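Uncharacterized protein (Nitrosospira multiformis, PDB 3P51) is of unknown function but probably binds a hydrophobic ligand, like other polyketide cyclase and lipid transport proteins of helix-grip fold. Local coordinates at residues 2-7 with 127-132; 19-24 with 95-100; 25-30 with 108-113; 51-54 with 58-61. One frame throughout, in Å; residues are numbered along the deposited sequence.

Interaction 1. Residues 2-7 with 127-132; sequences PKVYNS and TVYRSL
The side-chain oxygen OD1 of N6 is held from two directions, by the guanidinium of R130 and by a water. R130 NE donates to N6 OD1 over 2.8 Å in a slightly bent bond (156°), coming in tilted from the plane of the amide, and the guanidinium stands almost perpendicular to that amide. The water lies within hydrogen-bonding distance of N6 OD1, probably as donor, and accepts from R130 NH2 at 2.8 Å, so it closes a small ring that ties the amide to the arginine a second time. R130 leaves the helix pointing neither to the strand nor from it; its extended chain from CG to NE carries NE across to the asparagine. The other end of the amide is fixed as well, because N6 ND2 is bonded to OD1 of N126, one residue before the helical segment, which holds the rotation of the amide. N6 ND2 also lies 3.9 Å from Y129 CB. Deeper in, V4 CG2 rests against the edge of the Y129 ring, in its plane, 3.8 Å from Y129 CD2, and the two side chains cross at about a right angle. Y129 OH, at the far end of that ring, is hydrogen-bonded to the hydroxyls of Y91 and Y74. Strand 3-7 and helix 127-132 run nearly parallel, 17° apart, with their axes 8.6 Å from each other. The long C-terminal helix 120-139 laid against the antiparallel sheet, here against its first strand, is the hallmark of the helix-grip fold of Bet v 1-like proteins.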
# COMPACT_ATOMS: atom_id res chain seq x y z
N PRO A 2 4.17 19.32 5.03
CA PRO A 2 4.31 19.45 3.58
C PRO A 2 4.93 18.19 2.99
O PRO A 2 5.36 17.31 3.74
CB PRO A 2 5.26 20.62 3.42
CG PRO A 2 4.94 21.49 4.63
CD PRO A 2 4.66 20.51 5.74
N LYS A 3 5.00 18.12 1.67
CA LYS A 3 5.62 16.97 1.03
C LYS A 3 6.22 17.33 -0.32
O LYS A 3 5.87 18.34 -0.93
CB LYS A 3 4.62 15.83 0.90
CG LYS A 3 3.36 16.17 0.14
CD LYS A 3 2.36 15.02 0.27
CE LYS A 3 2.18 14.62 1.73
NZ LYS A 3 1.28 13.44 1.91
N VAL A 4 7.14 16.49 -0.78
CA VAL A 4 7.72 16.64 -2.11
C VAL A 4 7.71 15.30 -2.81
O VAL A 4 7.67 14.25 -2.16
CB VAL A 4 9.15 17.17 -2.03
CG1 VAL A 4 9.16 18.62 -1.54
CG2 VAL A 4 10.00 16.26 -1.13
N TYR A 5 7.73 15.32 -4.13
CA TYR A 5 7.78 14.08 -4.90
C TYR A 5 8.57 14.33 -6.15
O TYR A 5 8.24 15.22 -6.93
CB TYR A 5 6.37 13.62 -5.27
CG TYR A 5 6.38 12.36 -6.14
CD1 TYR A 5 6.40 11.10 -5.56
CD2 TYR A 5 6.38 12.45 -7.52
CE1 TYR A 5 6.40 9.94 -6.34
CE2 TYR A 5 6.39 11.31 -8.32
CZ TYR A 5 6.40 10.06 -7.72
OH TYR A 5 6.42 8.91 -8.49
N ASN A 6 9.63 13.55 -6.34
CA ASN A 6 10.44 13.67 -7.55
C ASN A 6 10.78 12.31 -8.13
O ASN A 6 11.00 11.35 -7.40
CB ASN A 6 11.72 14.43 -7.25
CG ASN A 6 11.46 15.87 -6.85
OD1 ASN A 6 11.34 16.75 -7.70
ND2 ASN A 6 11.35 16.10 -5.55
N SER A 7 10.83 12.24 -9.46
CA SER A 7 11.06 10.97 -10.13
C SER A 7 11.78 11.15 -11.45
O SER A 7 11.75 12.23 -12.05
CB SER A 7 9.72 10.24 -10.33
OG SER A 7 8.84 11.00 -11.13
N THR A 127 15.14 20.63 -4.29
CA THR A 127 16.48 20.85 -4.80
C THR A 127 17.41 19.70 -4.44
O THR A 127 18.15 19.20 -5.29
CB THR A 127 17.06 22.17 -4.30
OG1 THR A 127 16.40 23.26 -4.96
CG2 THR A 127 18.56 22.25 -4.57
N VAL A 128 17.37 19.28 -3.18
CA VAL A 128 18.15 18.13 -2.73
C VAL A 128 17.81 16.86 -3.51
O VAL A 128 18.68 16.23 -4.12
CB VAL A 128 17.98 17.90 -1.22
CG1 VAL A 128 18.41 16.48 -0.83
CG2 VAL A 128 18.76 18.96 -0.43
N TYR A 129 16.54 16.47 -3.51
CA TYR A 129 16.15 15.25 -4.22
C TYR A 129 16.45 15.27 -5.71
O TYR A 129 16.85 14.27 -6.27
CB TYR A 129 14.68 14.91 -3.96
CG TYR A 129 14.48 14.38 -2.56
CD1 TYR A 129 15.41 13.53 -1.99
CD2 TYR A 129 13.38 14.77 -1.80
CE1 TYR A 129 15.24 13.04 -0.71
CE2 TYR A 129 13.21 14.28 -0.51
CZ TYR A 129 14.14 13.42 0.03
OH TYR A 129 13.98 12.93 1.30
N ARG A 130 16.29 16.42 -6.36
CA ARG A 130 16.56 16.50 -7.79
C ARG A 130 18.05 16.29 -8.06
O ARG A 130 18.42 15.66 -9.05
CB ARG A 130 16.05 17.82 -8.37
CG ARG A 130 14.54 17.84 -8.50
CD ARG A 130 13.96 19.24 -8.59
NE ARG A 130 12.50 19.21 -8.51
CZ ARG A 130 11.73 20.30 -8.46
NH1 ARG A 130 12.30 21.51 -8.48
NH2 ARG A 130 10.41 20.18 -8.40
N SER A 131 18.89 16.79 -7.17
CA SER A 131 20.33 16.60 -7.30
C SER A 131 20.74 15.15 -7.10
O SER A 131 21.54 14.61 -7.86
CB SER A 131 21.09 17.50 -6.32
OG SER A 131 22.46 17.12 -6.26
N LEU A 132 20.20 14.51 -6.06
CA LEU A 132 20.50 13.11 -5.80
C LEU A 132 20.08 12.23 -6.98
O LEU A 132 20.84 11.37 -7.44
CB LEU A 132 19.81 12.64 -4.51
CG LEU A 132 20.16 13.37 -3.21
CD1 LEU A 132 19.28 12.88 -2.07
CD2 LEU A 132 21.62 13.21 -2.85
O HOH W 1 8.69 17.93 -8.15

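Interaction 2. Residues 19-24 with 95-100; sequences SRIRNF and LHLLPV
I21 and L97 meet tip to tip: the end methyl I21 CD1 lies 3.9 Å from L97 CG and about as far from both leucine methyls, so it sits in the fork of the isopropyl group. Its CG1 branch leaves between the backbone N and the carbonyl carbon (chi1 65°), and the extended second torsion, 155°, pushes CD1 out toward the strand from helix 14-21. L97 has its CG opposite the carbonyl carbon and turns both methyls to this one carbon. L95, two residues back on the same face of strand 95-100, adopts a different shape, with CG swung opposite the backbone N (chi1 169°); its CD2 reaches I21 CD1 at 4.0 Å. One methyl thus bridges two leucines of the strand, while the backbones stay well apart, the closest CA pair, I21 and L95, being 9.5 Å from each other. V14, V17 and W18 of the same helix also touch L97, and W29 packs on I21. All three residues are buried, and no hydrogen bond crosses between the segments: between these two segments the contact is purely aliphatic van der Waals.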
# COMPACT_ATOMS: atom_id res chain seq x y z
N SER A 19 21.09 -2.76 -7.21
CA SER A 19 22.37 -3.21 -6.68
C SER A 19 23.22 -2.02 -6.24
O SER A 19 23.99 -2.10 -5.28
CB SER A 19 23.12 -4.06 -7.71
OG SER A 19 24.46 -4.25 -7.28
N ARG A 20 23.06 -0.91 -6.94
CA ARG A 20 23.85 0.29 -6.67
C ARG A 20 23.36 1.09 -5.45
O ARG A 20 24.17 1.61 -4.69
CB ARG A 20 23.86 1.18 -7.92
CG ARG A 20 24.73 2.44 -7.80
CD ARG A 20 26.22 2.09 -7.81
NE ARG A 20 27.05 3.28 -8.02
CZ ARG A 20 27.85 3.82 -7.10
NH1 ARG A 20 27.95 3.27 -5.90
NH2 ARG A 20 28.58 4.90 -7.40
N ILE A 21 22.04 1.18 -5.26
CA ILE A 21 21.48 2.06 -4.22
C ILE A 21 20.97 1.35 -2.98
O ILE A 21 20.54 1.99 -2.03
CB ILE A 21 20.31 2.89 -4.77
CG1 ILE A 21 19.14 1.98 -5.14
CG2 ILE A 21 20.75 3.72 -5.97
CD1 ILE A 21 17.79 2.67 -5.10
N ARG A 22 21.02 0.02 -2.97
CA ARG A 22 20.29 -0.77 -1.98
C ARG A 22 20.87 -0.73 -0.56
O ARG A 22 20.24 -1.21 0.38
CB ARG A 22 20.15 -2.23 -2.44
CG ARG A 22 21.40 -3.08 -2.31
CD ARG A 22 21.16 -4.50 -2.86
NE ARG A 22 22.39 -5.29 -2.90
CZ ARG A 22 22.69 -6.27 -2.06
NH1 ARG A 22 21.83 -6.62 -1.10
NH2 ARG A 22 23.83 -6.92 -2.19
N ASN A 23 22.05 -0.15 -0.41
CA ASN A 23 22.74 -0.16 0.88
C ASN A 23 22.61 1.19 1.59
O ASN A 23 23.16 2.19 1.15
CB ASN A 23 24.21 -0.55 0.70
CG ASN A 23 24.91 -0.80 2.02
OD1 ASN A 23 24.76 -0.04 2.97
ND2 ASN A 23 25.67 -1.89 2.09
N PHE A 24 21.87 1.21 2.70
CA PHE A 24 21.61 2.44 3.44
C PHE A 24 22.91 3.14 3.87
O PHE A 24 22.94 4.35 4.04
CB PHE A 24 20.70 2.12 4.64
CG PHE A 24 20.33 3.30 5.50
CD1 PHE A 24 19.33 4.18 5.10
CD2 PHE A 24 20.94 3.51 6.73
CE1 PHE A 24 18.96 5.27 5.91
CE2 PHE A 24 20.58 4.59 7.55
CZ PHE A 24 19.58 5.47 7.14
N LEU A 95 12.33 6.09 -0.82
CA LEU A 95 13.00 5.90 -2.11
C LEU A 95 12.68 4.53 -2.69
O LEU A 95 12.87 3.50 -2.04
CB LEU A 95 14.51 6.02 -1.93
CG LEU A 95 15.41 5.61 -3.10
CD1 LEU A 95 15.14 6.50 -4.32
CD2 LEU A 95 16.87 5.72 -2.67
N HIS A 96 12.20 4.50 -3.93
CA HIS A 96 11.59 3.28 -4.45
C HIS A 96 11.81 3.13 -5.95
O HIS A 96 11.75 4.11 -6.69
CB HIS A 96 10.10 3.35 -4.10
CG HIS A 96 9.27 2.28 -4.73
ND1 HIS A 96 9.53 0.94 -4.57
CD2 HIS A 96 8.13 2.37 -5.46
CE1 HIS A 96 8.60 0.24 -5.21
NE2 HIS A 96 7.75 1.08 -5.75
N LEU A 97 12.09 1.90 -6.39
CA LEU A 97 12.36 1.61 -7.79
C LEU A 97 11.25 0.76 -8.39
O LEU A 97 10.67 -0.08 -7.71
CB LEU A 97 13.66 0.82 -7.95
CG LEU A 97 14.97 1.38 -7.42
CD1 LEU A 97 16.10 0.45 -7.84
CD2 LEU A 97 15.19 2.75 -7.99
N LEU A 98 10.97 0.97 -9.68
CA LEU A 98 10.10 0.07 -10.44
C LEU A 98 10.73 -0.19 -11.79
O LEU A 98 11.41 0.69 -12.34
CB LEU A 98 8.72 0.68 -10.63
CG LEU A 98 7.87 0.80 -9.36
CD1 LEU A 98 6.70 1.77 -9.55
CD2 LEU A 98 7.38 -0.58 -8.93
N PRO A 99 10.53 -1.39 -12.34
CA PRO A 99 11.04 -1.64 -13.68
C PRO A 99 10.15 -1.02 -14.73
O PRO A 99 8.93 -0.97 -14.56
CB PRO A 99 11.00 -3.17 -13.80
CG PRO A 99 9.92 -3.61 -12.88
CD PRO A 99 9.86 -2.57 -11.76
N VAL A 100 10.77 -0.53 -15.80
CA VAL A 100 10.08 -0.11 -17.00
C VAL A 100 10.32 -1.27 -17.97
O VAL A 100 11.35 -1.34 -18.63
CB VAL A 100 10.69 1.20 -17.57
CG1 VAL A 100 10.00 1.59 -18.85
CG2 VAL A 100 10.62 2.35 -16.54

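Interaction 3. Residues 25-30 with 108-113; sequences HDFSWA and VEWSGS
W29 has its CG between the backbone N and the carbonyl carbon (chi1 51°), and the indole is set so that its six-membered ring reaches toward strand 108-113. W110 comes from the strand in the opposite direction, its chi1 of -149° lying away from the usual staggered values, and the two indoles meet at their outer corners. W29 CH2 is 3.6 Å from W110 CZ3 and 3.7 Å from W110 CH2. The six-membered rings are 6.0 Å apart between centroids with planes at 35°, and neither covers the face of the other, so this is a rim-to-rim meeting and not a stack. F27 joins from the same loop: its CZ lies at the edge of the W110 ring, in plane, 3.9 Å from W110 CH2. Within the loop, F27 CE1 stands 3.4 Å above the W29 ring plane, offset toward the rim, so the two loop aromatics arrive at W110 as a pair. The loop that carries them includes a type I turn from F27 to A30, closed by A30 N to F27 O. Overlapping its start, D26 OD1 accepts from S28 N, making an Asx turn, and from S28 OG at 2.7 Å through its syn lone pair. W110 NE1 bonds outside the segments, to Y74 OH, and the W110 ring also meets that of Y129. The three aromatics are buried, and the centre of the contact lies about 2 Å from the centre of the chain. What passes between loop and strand is therefore apolar contact between aromatic rings, while the indole N-H of the strand tryptophan spends its polarity on the tyrosine.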
# COMPACT_ATOMS: atom_id res chain seq x y z
N HIS A 25 24.00 2.38 4.00
CA HIS A 25 25.28 2.99 4.40
C HIS A 25 26.23 3.28 3.24
O HIS A 25 27.34 3.76 3.47
CB HIS A 25 26.00 2.13 5.44
CG HIS A 25 25.32 2.11 6.78
ND1 HIS A 25 25.20 0.96 7.53
CD2 HIS A 25 24.75 3.09 7.51
CE1 HIS A 25 24.57 1.23 8.65
NE2 HIS A 25 24.29 2.52 8.67
N ASP A 26 25.82 2.98 2.01
CA ASP A 26 26.60 3.35 0.83
C ASP A 26 25.87 4.39 -0.02
O ASP A 26 24.95 4.06 -0.78
CB ASP A 26 26.94 2.12 -0.03
CG ASP A 26 27.77 2.47 -1.26
OD1 ASP A 26 28.22 3.63 -1.37
OD2 ASP A 26 27.99 1.59 -2.11
N PHE A 27 26.28 5.65 0.12
CA PHE A 27 25.68 6.76 -0.62
C PHE A 27 26.65 7.29 -1.68
O PHE A 27 26.49 8.40 -2.17
CB PHE A 27 25.28 7.88 0.34
CG PHE A 27 23.93 8.52 0.06
CD1 PHE A 27 23.43 8.58 -1.23
CD2 PHE A 27 23.18 9.07 1.09
CE1 PHE A 27 22.19 9.18 -1.49
CE2 PHE A 27 21.94 9.68 0.84
CZ PHE A 27 21.45 9.72 -0.45
N SER A 28 27.64 6.48 -2.06
CA SER A 28 28.68 6.92 -2.99
C SER A 28 28.12 7.25 -4.37
O SER A 28 28.82 7.82 -5.20
CB SER A 28 29.80 5.87 -3.13
OG SER A 28 29.29 4.63 -3.62
N TRP A 29 26.86 6.89 -4.60
CA TRP A 29 26.23 7.10 -5.90
C TRP A 29 25.69 8.50 -6.11
O TRP A 29 25.22 8.82 -7.20
CB TRP A 29 25.12 6.08 -6.14
CG TRP A 29 24.09 5.94 -5.03
CD1 TRP A 29 24.15 5.09 -3.96
CD2 TRP A 29 22.83 6.62 -4.94
NE1 TRP A 29 23.01 5.22 -3.19
CE2 TRP A 29 22.19 6.15 -3.78
CE3 TRP A 29 22.19 7.58 -5.72
CZ2 TRP A 29 20.94 6.61 -3.38
CZ3 TRP A 29 20.95 8.04 -5.33
CH2 TRP A 29 20.33 7.55 -4.17
N ALA A 30 25.74 9.34 -5.08
CA ALA A 30 25.32 10.73 -5.21
C ALA A 30 26.42 11.68 -4.73
O ALA A 30 26.26 12.37 -3.71
CB ALA A 30 24.02 10.98 -4.45
N VAL A 108 12.54 5.63 -11.01
CA VAL A 108 12.96 5.91 -9.63
C VAL A 108 12.11 7.02 -9.04
O VAL A 108 12.05 8.11 -9.59
CB VAL A 108 14.43 6.35 -9.57
CG1 VAL A 108 14.89 6.42 -8.12
CG2 VAL A 108 15.31 5.40 -10.37
N GLU A 109 11.46 6.77 -7.91
CA GLU A 109 10.70 7.82 -7.24
C GLU A 109 11.22 8.07 -5.83
O GLU A 109 11.65 7.15 -5.14
CB GLU A 109 9.21 7.49 -7.21
CG GLU A 109 8.89 6.18 -6.54
CD GLU A 109 7.41 5.85 -6.54
OE1 GLU A 109 6.60 6.73 -6.91
OE2 GLU A 109 7.05 4.70 -6.19
N TRP A 110 11.20 9.33 -5.42
CA TRP A 110 11.64 9.70 -4.08
C TRP A 110 10.60 10.66 -3.50
O TRP A 110 10.35 11.72 -4.07
CB TRP A 110 13.01 10.37 -4.15
CG TRP A 110 13.86 10.14 -2.94
CD1 TRP A 110 13.45 10.04 -1.64
CD2 TRP A 110 15.29 9.98 -2.92
NE1 TRP A 110 14.53 9.83 -0.81
CE2 TRP A 110 15.67 9.79 -1.58
CE3 TRP A 110 16.27 9.99 -3.91
CZ2 TRP A 110 17.00 9.60 -1.20
CZ3 TRP A 110 17.60 9.79 -3.54
CH2 TRP A 110 17.95 9.61 -2.19
N SER A 111 9.99 10.25 -2.39
CA SER A 111 9.00 11.06 -1.70
C SER A 111 9.54 11.54 -0.35
O SER A 111 10.33 10.85 0.30
CB SER A 111 7.72 10.26 -1.43
OG SER A 111 7.33 9.49 -2.56
N GLY A 112 9.08 12.71 0.08
CA GLY A 112 9.43 13.23 1.38
C GLY A 112 8.19 13.85 1.97
O GLY A 112 7.41 14.48 1.26
N SER A 113 7.98 13.66 3.26
CA SER A 113 6.88 14.33 3.92
C SER A 113 7.24 14.64 5.35
O SER A 113 8.02 13.91 5.98
CB SER A 113 5.60 13.49 3.82
OG SER A 113 5.76 12.25 4.49

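Interaction 4. Residues 51-54 with 58-61; sequences RRLL and FLDT
Strands 51-54 and 58-61 pair antiparallel as the arms of a beta hairpin, in the sheet of the helix-grip fold, with R52-D60 and L54-F58 as hydrogen-bonded pairs and R51-T61 and L53-L59 as non-hydrogen-bonded ones. On the face of R52, D60, L54 and F58, the arginine has a first torsion of 59° and an otherwise extended chain that brings its side-on edge to the carboxylate. NE and NH2 both donate to the single oxygen D60 OD2, R52 NE at 3.0 Å, meeting the anti lone pair of D60 OD2, giving a buried salt bridge with the two planes 49° apart. R52 NH1 has a further bond to the backbone oxygen of F24, whose ring, like that of Y74, makes a cation-pi contact with the guanidinium. L54 CD1 comes within 3.6 Å of D60 OD2, and L54 CB meets F58 CB at 4.0 Å. The other face carries R51, bent at chi3 (82°). Its NE bonds to T61 OG1 at 2.9 Å, and D77 hydrogen-bonds T61 OG1 and pairs with R51 NH2, so threonine and aspartate together steady the guanidinium. Over one face of that guanidinium lies L59, its CD2 methyl 3.5 Å from R51 NH2.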
# COMPACT_ATOMS: atom_id res chain seq x y z
N ARG A 51 21.49 3.75 11.38
CA ARG A 51 21.50 5.19 11.24
C ARG A 51 22.71 5.66 10.46
O ARG A 51 23.68 4.94 10.29
CB ARG A 51 21.47 5.87 12.62
CG ARG A 51 20.45 5.25 13.57
CD ARG A 51 20.47 5.96 14.91
NE ARG A 51 19.68 7.19 14.85
CZ ARG A 51 19.57 8.06 15.84
NH1 ARG A 51 20.22 7.86 16.99
NH2 ARG A 51 18.81 9.14 15.69
N ARG A 52 22.65 6.89 9.97
CA ARG A 52 23.77 7.43 9.24
C ARG A 52 23.81 8.92 9.45
O ARG A 52 22.77 9.54 9.69
CB ARG A 52 23.65 7.11 7.75
CG ARG A 52 22.40 7.65 7.08
CD ARG A 52 22.24 7.14 5.64
NE ARG A 52 21.12 7.81 4.96
CZ ARG A 52 20.65 7.46 3.77
NH1 ARG A 52 21.19 6.45 3.11
NH2 ARG A 52 19.63 8.13 3.25
N LEU A 53 25.01 9.48 9.35
CA LEU A 53 25.20 10.92 9.33
C LEU A 53 25.81 11.32 7.98
O LEU A 53 26.88 10.83 7.61
CB LEU A 53 26.14 11.33 10.47
CG LEU A 53 26.33 12.83 10.61
CD1 LEU A 53 25.09 13.45 11.24
CD2 LEU A 53 27.56 13.13 11.47
N LEU A 54 25.14 12.21 7.25
CA LEU A 54 25.63 12.67 5.95
C LEU A 54 26.11 14.12 6.02
O LEU A 54 25.44 14.98 6.60
CB LEU A 54 24.53 12.57 4.90
CG LEU A 54 23.62 11.34 4.97
CD1 LEU A 54 22.41 11.53 4.07
CD2 LEU A 54 24.39 10.09 4.59
N PHE A 58 23.13 15.75 8.37
CA PHE A 58 21.89 15.00 8.25
C PHE A 58 22.01 13.70 9.02
O PHE A 58 22.80 12.83 8.65
CB PHE A 58 21.61 14.63 6.79
CG PHE A 58 21.25 15.79 5.92
CD1 PHE A 58 19.94 16.24 5.86
CD2 PHE A 58 22.20 16.40 5.12
CE1 PHE A 58 19.59 17.29 5.04
CE2 PHE A 58 21.86 17.46 4.30
CZ PHE A 58 20.56 17.90 4.25
N LEU A 59 21.23 13.56 10.09
CA LEU A 59 21.15 12.28 10.79
C LEU A 59 19.88 11.50 10.38
O LEU A 59 18.77 11.92 10.73
CB LEU A 59 21.16 12.51 12.31
CG LEU A 59 21.11 11.26 13.20
CD1 LEU A 59 22.34 10.38 12.99
CD2 LEU A 59 20.95 11.66 14.67
N ASP A 60 20.05 10.39 9.66
CA ASP A 60 18.93 9.54 9.21
C ASP A 60 18.86 8.21 9.98
O ASP A 60 19.90 7.63 10.30
CB ASP A 60 19.12 9.15 7.73
CG ASP A 60 18.96 10.32 6.76
OD1 ASP A 60 18.35 11.36 7.12
OD2 ASP A 60 19.42 10.19 5.61
N THR A 61 17.64 7.72 10.22
CA THR A 61 17.43 6.36 10.71
C THR A 61 16.61 5.54 9.70
O THR A 61 15.60 6.03 9.18
CB THR A 61 16.68 6.35 12.05
OG1 THR A 61 17.43 7.10 13.01
CG2 THR A 61 16.51 4.94 12.56

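Interactions 1, 2 and 3 are buried, whereas interaction 4 is only partly so and mixes a buried face with a more open one. Interaction 3 lies nearest the centre of the chain and touches the other three. Its strand, 105-116, stands in the sheet between 3-10 of interaction 1 and 88-100 of interaction 2, while the hairpin of interaction 4 is toward the other end of the same sheet. The chemistry follows the place: aliphatic in interaction 2, aromatic in interaction 3, an amide, a guanidinium and a water at the margin of interaction 1, backbone ladder and salt bridge in interaction 4. Segment 19-24 also reaches the hairpin of interaction 4.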